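Carboxysome shell vertex protein CcmL (Thermosynechococcus elongatus, PDB 4N8F) probably forms the pentameric vertices in the shell of the carboxysome, the polyhedral compartment in which RuBisCO is sequestered. Local coordinates at residues K2-C7 with E53-S58; C7-S12 with G21-V26; L25-L30 with E41-T46; V47-D52 with A76-I81. One frame throughout, in Å; residues are numbered along the deposited sequence.

In the fold
The four contacts surround the core of a single small beta barrel whose wall is formed, in order, by strands 2-11, 24-30, 39-45, 76-81 and 54-59. Contacts 2 and 3 each join antiparallel neighbours and share Leu25 and Val26, their centres about 8 Å apart. Both fall within the chain span bounded by contact 1, which pairs strands 2-11 and 54-59 to close the wall; its centre lies about 6 Å from those of contacts 3 and 4 and 14 Å from that of contact 2. Contact 4, whose loop 47-52 packs on strand 76-81, alternates with contact 1 along the chain. Each contact also reaches neighbouring subunits, so barrel wall and pentamer interfaces share residues.

Contact 1: K2-C7 with E53-S58; sequences KIARVC and EWVLVS
Strands 2-7 and 54-58 run antiparallel at 128°, with Lys2 and Ala4 in hydrogen-bonded pairs with Val57 and Val55, and Ile3 and Arg5 in non-hydrogen-bonded pairs with Leu56 and Trp54. Ala4 O accepts from Val55 N at 2.8 Å, and beyond this pair Val6 N reaches Glu53 O at 3.0 Å, carrying the bonding to the residue just before strand 54-58. On the face of Ile3 and Trp54, the Ile3 branches divide: CG2 approaches Trp54 CE3 to 4.2 Å, while CG1 lies 4.1 Å from Leu56 CD2. This pairing of the first of the five barrel strands with the fourth closes the beta barrel of the CcmL/EutN family. On the face of Ala4 and Val55, Val55 CG1 lies anti to its carbonyl carbon (chi1 -60°), and there it meets Val6 CG2 at 4.0 Å, the two side chains crossing at about a right angle. Val57 CG1 rests 3.5 Å from Lys2 O. The charged ends leave the contact: Lys2 NZ forms a salt bridge with Glu41 of a neighbouring subunit, and the Arg5 guanidinium bridges Asp52 of its own chain and Asp88 of another subunit.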
loop_
_atom_site.group_PDB
_atom_site.type_symbol
_atom_site.label_atom_id
_atom_site.label_comp_id
_atom_site.label_asym_id
_atom_site.label_seq_id
_atom_site.Cartn_x
_atom_site.Cartn_y
_atom_site.Cartn_z
ATOM N N LYS C 2 -8.745 7.497 -5.088
ATOM C CA LYS C 2 -8.469 7.888 -6.452
ATOM C C LYS C 2 -9.774 8.086 -7.220
ATOM O O LYS C 2 -10.814 7.475 -6.919
ATOM C CB LYS C 2 -7.675 6.775 -7.137
ATOM C CG LYS C 2 -6.406 6.467 -6.410
ATOM C CD LYS C 2 -5.536 7.696 -6.390
ATOM C CE LYS C 2 -4.090 7.283 -6.262
ATOM N NZ LYS C 2 -3.321 8.531 -6.072
ATOM N N ILE C 3 -9.713 8.947 -8.219
ATOM C CA ILE C 3 -10.792 9.150 -9.130
ATOM C C ILE C 3 -10.619 8.137 -10.270
ATOM O O ILE C 3 -9.496 7.914 -10.761
ATOM C CB ILE C 3 -10.726 10.565 -9.692
ATOM C CG1 ILE C 3 -10.915 11.582 -8.562
ATOM C CG2 ILE C 3 -11.829 10.776 -10.714
ATOM C CD1 ILE C 3 -10.669 12.982 -9.008
ATOM N N ALA C 4 -11.719 7.542 -10.672
ATOM C CA ALA C 4 -11.720 6.593 -11.794
ATOM C C ALA C 4 -13.039 6.638 -12.532
ATOM O O ALA C 4 -14.082 7.174 -12.067
ATOM C CB ALA C 4 -11.427 5.161 -11.312
ATOM N N ARG C 5 -13.034 6.004 -13.698
ATOM C CA ARG C 5 -14.266 5.813 -14.354
ATOM C C ARG C 5 -14.598 4.336 -14.444
ATOM O O ARG C 5 -13.708 3.512 -14.641
ATOM C CB ARG C 5 -14.256 6.479 -15.739
ATOM C CG ARG C 5 -13.227 5.978 -16.738
ATOM C CD ARG C 5 -13.734 6.404 -18.135
ATOM N NE ARG C 5 -13.161 5.477 -18.993
ATOM C CZ ARG C 5 -13.719 4.485 -19.654
ATOM N NH1 ARG C 5 -15.026 4.307 -19.902
ATOM N NH2 ARG C 5 -12.825 3.719 -20.198
ATOM N N VAL C 6 -15.890 4.029 -14.411
ATOM C CA VAL C 6 -16.311 2.648 -14.513
ATOM C C VAL C 6 -16.220 2.256 -15.913
ATOM O O VAL C 6 -16.748 2.924 -16.756
ATOM C CB VAL C 6 -17.761 2.483 -14.123
ATOM C CG1 VAL C 6 -18.205 1.048 -14.305
ATOM C CG2 VAL C 6 -17.922 2.989 -12.722
ATOM N N CYS C 7 -15.550 1.166 -16.212
ATOM C CA CYS C 7 -15.424 0.864 -17.613
ATOM C C CYS C 7 -15.709 -0.525 -17.968
ATOM O O CYS C 7 -15.671 -0.804 -19.142
ATOM C CB CYS C 7 -14.058 1.242 -18.155
ATOM S SG CYS C 7 -12.733 0.237 -17.518
ATOM N N GLU C 53 -19.611 6.221 -15.395
ATOM C CA GLU C 53 -19.650 7.166 -14.234
ATOM C C GLU C 53 -18.275 7.384 -13.603
ATOM O O GLU C 53 -17.425 6.494 -13.626
ATOM C CB GLU C 53 -20.619 6.716 -13.167
ATOM C CG GLU C 53 -21.997 6.434 -13.756
ATOM C CD GLU C 53 -23.183 6.683 -12.849
ATOM O OE1 GLU C 53 -23.521 5.841 -11.945
ATOM O OE2 GLU C 53 -23.856 7.697 -13.127
ATOM N N TRP C 54 -18.031 8.607 -13.146
ATOM C CA TRP C 54 -16.855 8.865 -12.382
ATOM C C TRP C 54 -17.153 8.452 -10.972
ATOM O O TRP C 54 -18.280 8.686 -10.456
ATOM C CB TRP C 54 -16.429 10.340 -12.442
ATOM C CG TRP C 54 -15.963 10.762 -13.789
ATOM C CD1 TRP C 54 -16.291 10.194 -14.997
ATOM C CD2 TRP C 54 -15.088 11.855 -14.081
ATOM N NE1 TRP C 54 -15.616 10.843 -16.016
ATOM C CE2 TRP C 54 -14.914 11.893 -15.485
ATOM C CE3 TRP C 54 -14.412 12.777 -13.292
ATOM C CZ2 TRP C 54 -14.102 12.833 -16.115
ATOM C CZ3 TRP C 54 -13.633 13.722 -13.903
ATOM C CH2 TRP C 54 -13.484 13.751 -15.305
ATOM N N VAL C 55 -16.155 7.809 -10.370
ATOM C CA VAL C 55 -16.231 7.315 -8.992
ATOM C C VAL C 55 -14.974 7.603 -8.130
ATOM O O VAL C 55 -13.871 7.795 -8.641
ATOM C CB VAL C 55 -16.508 5.805 -8.937
ATOM C CG1 VAL C 55 -17.849 5.455 -9.615
ATOM C CG2 VAL C 55 -15.365 5.003 -9.488
ATOM N N LEU C 56 -15.171 7.583 -6.812
ATOM C CA LEU C 56 -14.075 7.425 -5.882
ATOM C C LEU C 56 -13.905 5.981 -5.492
ATOM O O LEU C 56 -14.878 5.288 -5.086
ATOM C CB LEU C 56 -14.279 8.253 -4.614
ATOM C CG LEU C 56 -14.378 9.760 -4.774
ATOM C CD1 LEU C 56 -14.666 10.454 -3.414
ATOM C CD2 LEU C 56 -13.058 10.266 -5.336
ATOM N N VAL C 57 -12.659 5.534 -5.587
ATOM C CA VAL C 57 -12.317 4.223 -5.111
ATOM C C VAL C 57 -11.394 4.300 -3.884
ATOM O O VAL C 57 -10.481 5.116 -3.826
ATOM C CB VAL C 57 -11.788 3.330 -6.273
ATOM C CG1 VAL C 57 -10.662 3.958 -6.997
ATOM C CG2 VAL C 57 -11.287 1.998 -5.753
ATOM N N SER C 58 -11.691 3.476 -2.885
ATOM C CA SER C 58 -10.833 3.243 -1.695
ATOM C C SER C 58 -10.153 1.886 -1.750
ATOM O O SER C 58 -10.813 0.848 -2.114
ATOM C CB SER C 58 -11.702 3.272 -0.433
ATOM O OG SER C 58 -12.063 4.605 -0.164
#

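Contact 2: C7-S12 with G21-V26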
loop_
_atom_site.group_PDB
_atom_site.type_symbol
_atom_site.label_atom_id
_atom_site.label_comp_id
_atom_site.label_asym_id
_atom_site.label_seq_id
_atom_site.Cartn_x
_atom_site.Cartn_y
_atom_site.Cartn_z
ATOM N N CYS C 7 -15.550 1.166 -16.212
ATOM C CA CYS C 7 -15.424 0.864 -17.613
ATOM C C CYS C 7 -15.709 -0.525 -17.968
ATOM O O CYS C 7 -15.671 -0.804 -19.142
ATOM C CB CYS C 7 -14.058 1.242 -18.155
ATOM S SG CYS C 7 -12.733 0.237 -17.518
ATOM N N GLY C 8 -16.067 -1.390 -17.015
ATOM C CA GLY C 8 -16.490 -2.739 -17.370
ATOM C C GLY C 8 -16.840 -3.552 -16.154
ATOM O O GLY C 8 -17.136 -3.001 -15.157
ATOM N N THR C 9 -16.842 -4.862 -16.266
ATOM C CA THR C 9 -17.176 -5.717 -15.164
ATOM C C THR C 9 -16.399 -7.032 -15.259
ATOM O O THR C 9 -15.977 -7.441 -16.358
ATOM C CB THR C 9 -18.652 -6.153 -15.201
ATOM O OG1 THR C 9 -18.825 -6.979 -16.334
ATOM C CG2 THR C 9 -19.564 -5.008 -15.350
ATOM N N VAL C 10 -16.243 -7.692 -14.107
ATOM C CA VAL C 10 -15.690 -9.073 -14.020
ATOM C C VAL C 10 -16.730 -10.005 -13.393
ATOM O O VAL C 10 -17.424 -9.669 -12.389
ATOM C CB VAL C 10 -14.418 -9.070 -13.136
ATOM C CG1 VAL C 10 -13.879 -10.487 -12.885
ATOM C CG2 VAL C 10 -13.349 -8.146 -13.722
ATOM N N THR C 11 -16.851 -11.189 -13.961
ATOM C CA THR C 11 -17.744 -12.204 -13.365
ATOM C C THR C 11 -16.928 -13.437 -12.976
ATOM O O THR C 11 -15.902 -13.758 -13.630
ATOM C CB THR C 11 -18.854 -12.619 -14.349
ATOM O OG1 THR C 11 -18.251 -13.384 -15.381
ATOM C CG2 THR C 11 -19.545 -11.388 -14.955
ATOM N N SER C 12 -17.362 -14.103 -11.897
ATOM C CA SER C 12 -16.676 -15.283 -11.376
ATOM C C SER C 12 -17.695 -16.196 -10.750
ATOM O O SER C 12 -18.505 -15.742 -9.978
ATOM C CB SER C 12 -15.699 -14.875 -10.294
ATOM O OG SER C 12 -15.184 -15.993 -9.617
ATOM N N GLY C 21 -22.638 -12.797 -4.471
ATOM C CA GLY C 21 -23.395 -11.577 -4.811
ATOM C C GLY C 21 -22.592 -10.294 -4.921
ATOM O O GLY C 21 -23.152 -9.245 -5.034
ATOM N N VAL C 22 -21.280 -10.336 -4.852
ATOM C CA VAL C 22 -20.537 -9.087 -4.889
ATOM C C VAL C 22 -20.392 -8.684 -6.349
ATOM O O VAL C 22 -19.953 -9.468 -7.171
ATOM C CB VAL C 22 -19.149 -9.222 -4.256
ATOM C CG1 VAL C 22 -18.385 -7.880 -4.335
ATOM C CG2 VAL C 22 -19.281 -9.643 -2.797
ATOM N N LYS C 23 -20.818 -7.479 -6.679
ATOM C CA LYS C 23 -20.543 -6.938 -7.986
ATOM C C LYS C 23 -19.114 -6.440 -8.151
ATOM O O LYS C 23 -18.650 -5.597 -7.397
ATOM C CB LYS C 23 -21.532 -5.831 -8.360
ATOM C CG LYS C 23 -21.735 -5.807 -9.879
ATOM C CD LYS C 23 -22.133 -4.437 -10.404
ATOM C CE LYS C 23 -22.024 -4.394 -11.927
ATOM N NZ LYS C 23 -22.650 -5.547 -12.594
ATOM N N PHE C 24 -18.418 -6.955 -9.143
ATOM C CA PHE C 24 -17.064 -6.503 -9.493
ATOM C C PHE C 24 -16.999 -5.584 -10.732
ATOM O O PHE C 24 -17.185 -6.012 -11.881
ATOM C CB PHE C 24 -16.134 -7.686 -9.745
ATOM C CG PHE C 24 -16.049 -8.660 -8.599
ATOM C CD1 PHE C 24 -15.418 -8.329 -7.465
ATOM C CD2 PHE C 24 -16.621 -9.914 -8.687
ATOM C CE1 PHE C 24 -15.315 -9.220 -6.425
ATOM C CE2 PHE C 24 -16.529 -10.814 -7.643
ATOM C CZ PHE C 24 -15.857 -10.470 -6.520
ATOM N N LEU C 25 -16.648 -4.322 -10.506
ATOM C CA LEU C 25 -16.538 -3.419 -11.630
ATOM C C LEU C 25 -15.101 -3.344 -12.006
ATOM O O LEU C 25 -14.256 -3.417 -11.145
ATOM C CB LEU C 25 -17.079 -2.037 -11.250
ATOM C CG LEU C 25 -18.583 -1.886 -11.023
ATOM C CD1 LEU C 25 -18.867 -0.437 -10.659
ATOM C CD2 LEU C 25 -19.396 -2.279 -12.240
ATOM N N VAL C 26 -14.824 -3.186 -13.300
ATOM C CA VAL C 26 -13.535 -2.700 -13.736
ATOM C C VAL C 26 -13.508 -1.162 -13.790
ATOM O O VAL C 26 -14.398 -0.543 -14.355
ATOM C CB VAL C 26 -13.183 -3.264 -15.102
ATOM C CG1 VAL C 26 -11.761 -2.894 -15.473
ATOM C CG2 VAL C 26 -13.400 -4.772 -15.140
HETATM O O HOH W 1 -19.414 -8.665 -11.212
#
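Val26 straddles the opposite strand because its first torsion (chi1 -173°) sets CG1 beside the carbonyl carbon and CG2 beside the backbone N. Val26 CG1 therefore meets Cys7 SG, 3.9 Å away, and Val26 CG2 reaches Val10 CG2 at 3.7 Å, the two valines crossing at about a right angle. The sulfur of Cys7 is placed between its own N and carbonyl carbon (chi1 68°), which also brings it near Val26 O. Cys7 and Gly8 both stand opposite Val26 in a classic beta bulge, an irregularity in the antiparallel pairing of barrel strands 2-11 and 24-30. Val26 O accepts twice, almost straight from Cys7 N at 2.8 Å and through a longer, bent bond from Gly8 N. In return Val26 N donates to Gly8 O from above the carbonyl plane, well off its lone pairs. Farther along, Val10 N binds Phe24 O at 2.9 Å, whereas the return bond of the same pair is replaced by a water that accepts from Phe24 N and sits doubtfully close to Val10 O. That carbonyl oxygen also lies at the edge of the Phe24 ring, close to its plane. On the other face of the sheet, Thr9 CG2 touches Leu25 CD2 at 4.1 Å. The outer edge of residues 8-11 pairs antiparallel with a strand of a neighbouring subunit.

Contact 3: L25-L30 with E41-T46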
loop_
_atom_site.group_PDB
_atom_site.type_symbol
_atom_site.label_atom_id
_atom_site.label_comp_id
_atom_site.label_asym_id
_atom_site.label_seq_id
_atom_site.Cartn_x
_atom_site.Cartn_y
_atom_site.Cartn_z
ATOM N N LEU C 25 -16.648 -4.322 -10.506
ATOM C CA LEU C 25 -16.538 -3.419 -11.630
ATOM C C LEU C 25 -15.101 -3.344 -12.006
ATOM O O LEU C 25 -14.256 -3.417 -11.145
ATOM C CB LEU C 25 -17.079 -2.037 -11.250
ATOM C CG LEU C 25 -18.583 -1.886 -11.023
ATOM C CD1 LEU C 25 -18.867 -0.437 -10.659
ATOM C CD2 LEU C 25 -19.396 -2.279 -12.240
ATOM N N VAL C 26 -14.824 -3.186 -13.300
ATOM C CA VAL C 26 -13.535 -2.700 -13.736
ATOM C C VAL C 26 -13.508 -1.162 -13.790
ATOM O O VAL C 26 -14.398 -0.543 -14.355
ATOM C CB VAL C 26 -13.183 -3.264 -15.102
ATOM C CG1 VAL C 26 -11.761 -2.894 -15.473
ATOM C CG2 VAL C 26 -13.400 -4.772 -15.140
ATOM N N LEU C 27 -12.494 -0.554 -13.195
ATOM C CA LEU C 27 -12.298 0.902 -13.118
ATOM C C LEU C 27 -11.004 1.293 -13.878
ATOM O O LEU C 27 -9.979 0.626 -13.757
ATOM C CB LEU C 27 -12.162 1.314 -11.668
ATOM C CG LEU C 27 -13.280 0.855 -10.709
ATOM C CD1 LEU C 27 -13.177 1.448 -9.320
ATOM C CD2 LEU C 27 -14.640 1.268 -11.251
ATOM N N GLN C 28 -11.080 2.332 -14.694
ATOM C CA GLN C 28 -9.908 2.900 -15.275
ATOM C C GLN C 28 -9.633 4.180 -14.483
ATOM O O GLN C 28 -10.490 5.021 -14.363
ATOM C CB GLN C 28 -10.134 3.254 -16.723
ATOM C CG GLN C 28 -8.888 3.891 -17.370
ATOM C CD GLN C 28 -9.020 4.029 -18.869
ATOM O OE1 GLN C 28 -10.128 4.082 -19.400
ATOM N NE2 GLN C 28 -7.888 4.101 -19.560
ATOM N N TYR C 29 -8.418 4.310 -13.981
ATOM C CA TYR C 29 -8.023 5.509 -13.276
ATOM C C TYR C 29 -8.005 6.736 -14.189
ATOM O O TYR C 29 -7.641 6.622 -15.345
ATOM C CB TYR C 29 -6.653 5.311 -12.555
ATOM C CG TYR C 29 -6.731 4.361 -11.366
ATOM C CD1 TYR C 29 -6.195 3.096 -11.433
ATOM C CD2 TYR C 29 -7.377 4.746 -10.175
ATOM C CE1 TYR C 29 -6.251 2.243 -10.368
ATOM C CE2 TYR C 29 -7.424 3.913 -9.106
ATOM C CZ TYR C 29 -6.902 2.646 -9.200
ATOM O OH TYR C 29 -6.996 1.776 -8.132
ATOM N N LEU C 30 -8.304 7.908 -13.595
ATOM C CA LEU C 30 -8.273 9.181 -14.271
ATOM C C LEU C 30 -7.145 10.061 -13.703
ATOM O O LEU C 30 -7.016 10.229 -12.497
ATOM C CB LEU C 30 -9.605 9.903 -14.184
ATOM C CG LEU C 30 -10.815 9.150 -14.783
ATOM C CD1 LEU C 30 -12.087 9.997 -14.589
ATOM C CD2 LEU C 30 -10.641 8.822 -16.241
ATOM N N GLU C 41 -8.364 -0.979 -11.862
ATOM C CA GLU C 41 -8.622 -1.672 -10.600
ATOM C C GLU C 41 -9.876 -2.503 -10.768
ATOM O O GLU C 41 -10.790 -2.093 -11.450
ATOM C CB GLU C 41 -8.867 -0.642 -9.490
ATOM C CG GLU C 41 -8.725 -1.178 -8.073
ATOM C CD GLU C 41 -7.313 -1.584 -7.654
ATOM O OE1 GLU C 41 -7.208 -2.590 -6.899
ATOM O OE2 GLU C 41 -6.349 -0.937 -8.059
ATOM N N VAL C 42 -9.960 -3.647 -10.147
ATOM C CA VAL C 42 -11.268 -4.283 -10.061
ATOM C C VAL C 42 -11.779 -4.052 -8.664
ATOM O O VAL C 42 -11.042 -4.244 -7.683
ATOM C CB VAL C 42 -11.194 -5.792 -10.357
ATOM C CG1 VAL C 42 -12.570 -6.451 -10.170
ATOM C CG2 VAL C 42 -10.641 -6.020 -11.739
ATOM N N ALA C 43 -13.000 -3.545 -8.556
ATOM C CA ALA C 43 -13.515 -3.128 -7.284
ATOM C C ALA C 43 -14.917 -3.592 -7.028
ATOM O O ALA C 43 -15.736 -3.613 -7.917
ATOM C CB ALA C 43 -13.472 -1.629 -7.200
ATOM N N ALA C 44 -15.185 -3.891 -5.768
ATOM C CA ALA C 44 -16.558 -4.125 -5.265
ATOM C C ALA C 44 -17.375 -2.880 -5.331
ATOM O O ALA C 44 -16.855 -1.736 -5.176
ATOM C CB ALA C 44 -16.557 -4.643 -3.819
ATOM N N ASP C 45 -18.669 -3.057 -5.539
ATOM C CA ASP C 45 -19.510 -1.876 -5.611
ATOM C C ASP C 45 -20.814 -2.174 -4.922
ATOM O O ASP C 45 -21.595 -3.043 -5.351
ATOM C CB ASP C 45 -19.725 -1.484 -7.057
ATOM C CG ASP C 45 -20.741 -0.317 -7.212
ATOM O OD1 ASP C 45 -20.894 0.528 -6.300
ATOM O OD2 ASP C 45 -21.359 -0.231 -8.282
ATOM N N THR C 46 -21.020 -1.453 -3.839
ATOM C CA THR C 46 -22.267 -1.499 -3.073
ATOM C C THR C 46 -23.009 -0.208 -3.222
ATOM O O THR C 46 -24.029 -0.020 -2.591
ATOM C CB THR C 46 -21.936 -1.729 -1.593
ATOM O OG1 THR C 46 -20.851 -0.843 -1.194
ATOM C CG2 THR C 46 -21.459 -3.161 -1.418
#
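Tyr29 and Glu41 meet near one end of the antiparallel pairing between strands 25-30 and 41-45, neighbours in the barrel wall. The centre is tight: Leu25 and Ala43 exchange two backbone hydrogen bonds, as do Leu27 and Glu41, with Leu27 N 2.9 Å from Glu41 O. On the face these four residues share, Leu27 CD1 presses on Ala43 CB at 3.7 Å, and Leu25 CD1 reaches Asp45 OD2 at 3.5 Å, although that carboxylate is held by backbone N-H groups of the following loop, Val47 among them. Tyr29 OH donates to Glu41 OE2 at 2.8 Å. It arrives on the anti side of the carboxylate, 35° out of its plane, while OE2 itself lies at the edge of the phenol ring, and the two planes are turned 65° apart. The bend at chi2 (68°) brings OE2 back to the hydroxyl, which also lies against Glu41 CB. The same carboxylate is held by Lys2 and by the N-terminal Met1 of a neighbouring subunit. A phenylalanine in place of Tyr29 would probably deprive Glu41 OE2 of its hydroxyl partner and leave the carboxylate freer to turn away from these charges. The contact is looser on the face of Val26 and Val42; Val26 also packs on Ser86 and Val42 on Ile3 of that neighbour. At the far end, past Asp45, exposed Thr46 diverges from strand 25-30. What Val42 does meet in that strand is a carbonyl, its CG1 lying 3.6 Å from Leu25 O.

Contact 4: V47-D52 with A76-I81; sequences VGAGQD and AAVVAI
Ile81 meets Ala49 and Val47 where the loop 47-52, leading from strand 39-45 to strand 54-59, folds against strand 76-81 of the barrel wall. Ile81 CB itself stands back, 5.2 Å from Ala49 CB. With CG1 anti to the carbonyl carbon (chi1 -65°), the longer branch of Ile81 is directed at the loop: CG1 lies 3.8 Å from Ala49 CB, and the terminal CD1 settles 3.7 Å from Ala49 CA. Ile81 CD1 also touches Gly48 O and, at 4.0 Å, Val47 CG1, the Val47 and Ile81 side chains sliding past each other in opposite directions. Replacing Ile81 by alanine takes away everything beyond CB, which would probably open a gap against Ala49 and leave Val47 CG1 without the CD1 methyl. No hydrogen bond joins the two segments, and the start of the loop is held by Asp45: OD1 accepts from the backbone N of Val47, closing an Asx turn, and of Gly48, while OD2 accepts from that of Ala49. Ala49 also packs on Val6 and Val55, so the loop adds to the apolar interior between the strands. Ile81 O is hydrogen-bonded to Ser12 OG of a neighbouring subunit. The second branch of Val47 meets backbone more closely than side chains, CG2 lying 3.7 Å from Val78 O and 3.8 Å from Val79 O.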
loop_
_atom_site.group_PDB
_atom_site.type_symbol
_atom_site.label_atom_id
_atom_site.label_comp_id
_atom_site.label_asym_id
_atom_site.label_seq_id
_atom_site.Cartn_x
_atom_site.Cartn_y
_atom_site.Cartn_z
ATOM N N VAL C 47 -22.521 0.690 -4.059
ATOM C CA VAL C 47 -23.189 1.959 -4.232
ATOM C C VAL C 47 -24.121 1.945 -5.434
ATOM O O VAL C 47 -25.140 2.523 -5.362
ATOM C CB VAL C 47 -22.204 3.148 -4.327
ATOM C CG1 VAL C 47 -22.972 4.459 -4.428
ATOM C CG2 VAL C 47 -21.313 3.180 -3.106
ATOM N N GLY C 48 -23.805 1.255 -6.513
ATOM C CA GLY C 48 -24.714 1.174 -7.679
ATOM C C GLY C 48 -24.187 2.073 -8.795
ATOM O O GLY C 48 -24.939 2.824 -9.386
ATOM N N ALA C 49 -22.886 2.027 -9.090
ATOM C CA ALA C 49 -22.309 2.875 -10.126
ATOM C C ALA C 49 -22.469 2.298 -11.535
ATOM O O ALA C 49 -22.046 1.209 -11.783
ATOM C CB ALA C 49 -20.833 3.124 -9.855
ATOM N N GLY C 50 -23.022 3.077 -12.463
ATOM C CA GLY C 50 -23.208 2.657 -13.861
ATOM C C GLY C 50 -21.962 2.849 -14.717
ATOM O O GLY C 50 -21.016 3.550 -14.363
ATOM N N GLN C 51 -21.995 2.218 -15.867
ATOM C CA GLN C 51 -20.951 2.354 -16.830
ATOM C C GLN C 51 -20.637 3.837 -17.191
ATOM O O GLN C 51 -21.543 4.631 -17.364
ATOM C CB GLN C 51 -21.348 1.581 -18.057
ATOM C CG GLN C 51 -20.290 1.594 -19.134
ATOM C CD GLN C 51 -19.170 0.570 -18.895
ATOM O OE1 GLN C 51 -19.110 -0.106 -17.851
ATOM N NE2 GLN C 51 -18.274 0.470 -19.865
ATOM N N ASP C 52 -19.349 4.146 -17.344
ATOM C CA ASP C 52 -18.831 5.471 -17.617
ATOM C C ASP C 52 -18.930 6.518 -16.510
ATOM O O ASP C 52 -18.335 7.600 -16.680
ATOM C CB ASP C 52 -19.357 6.035 -18.947
ATOM C CG ASP C 52 -18.856 5.222 -20.160
ATOM O OD1 ASP C 52 -17.715 4.731 -20.137
ATOM O OD2 ASP C 52 -19.607 5.056 -21.118
ATOM N N ALA C 76 -10.349 -3.194 -2.712
ATOM C CA ALA C 76 -10.769 -2.030 -3.511
ATOM C C ALA C 76 -12.292 -1.985 -3.552
ATOM O O ALA C 76 -12.955 -3.023 -3.808
ATOM C CB ALA C 76 -10.227 -2.119 -4.890
ATOM N N ALA C 77 -12.860 -0.809 -3.328
ATOM C CA ALA C 77 -14.318 -0.663 -3.413
ATOM C C ALA C 77 -14.683 0.688 -3.962
ATOM O O ALA C 77 -14.036 1.693 -3.587
ATOM C CB ALA C 77 -14.967 -0.810 -2.051
ATOM N N VAL C 78 -15.768 0.750 -4.745
ATOM C CA VAL C 78 -16.336 2.023 -5.065
ATOM C C VAL C 78 -17.011 2.608 -3.810
ATOM O O VAL C 78 -17.823 1.936 -3.217
ATOM C CB VAL C 78 -17.368 1.923 -6.183
ATOM C CG1 VAL C 78 -18.178 3.232 -6.288
ATOM C CG2 VAL C 78 -16.672 1.560 -7.486
ATOM N N VAL C 79 -16.707 3.837 -3.420
ATOM C CA VAL C 79 -17.351 4.420 -2.211
ATOM C C VAL C 79 -18.273 5.602 -2.450
ATOM O O VAL C 79 -19.100 5.924 -1.616
ATOM C CB VAL C 79 -16.336 4.736 -1.096
ATOM C CG1 VAL C 79 -15.582 3.471 -0.715
ATOM C CG2 VAL C 79 -15.351 5.849 -1.444
ATOM N N ALA C 80 -18.226 6.136 -3.656
ATOM C CA ALA C 80 -18.993 7.315 -4.032
ATOM C C ALA C 80 -19.028 7.423 -5.529
ATOM O O ALA C 80 -18.004 7.191 -6.239
ATOM C CB ALA C 80 -18.334 8.570 -3.455
ATOM N N ILE C 81 -20.197 7.792 -6.038
ATOM C CA ILE C 81 -20.314 8.237 -7.418
ATOM C C ILE C 81 -20.148 9.721 -7.453
ATOM O O ILE C 81 -20.829 10.409 -6.705
ATOM C CB ILE C 81 -21.661 7.884 -8.015
ATOM C CG1 ILE C 81 -21.771 6.367 -8.082
ATOM C CG2 ILE C 81 -21.818 8.538 -9.377
ATOM C CD1 ILE C 81 -23.207 5.923 -8.144
#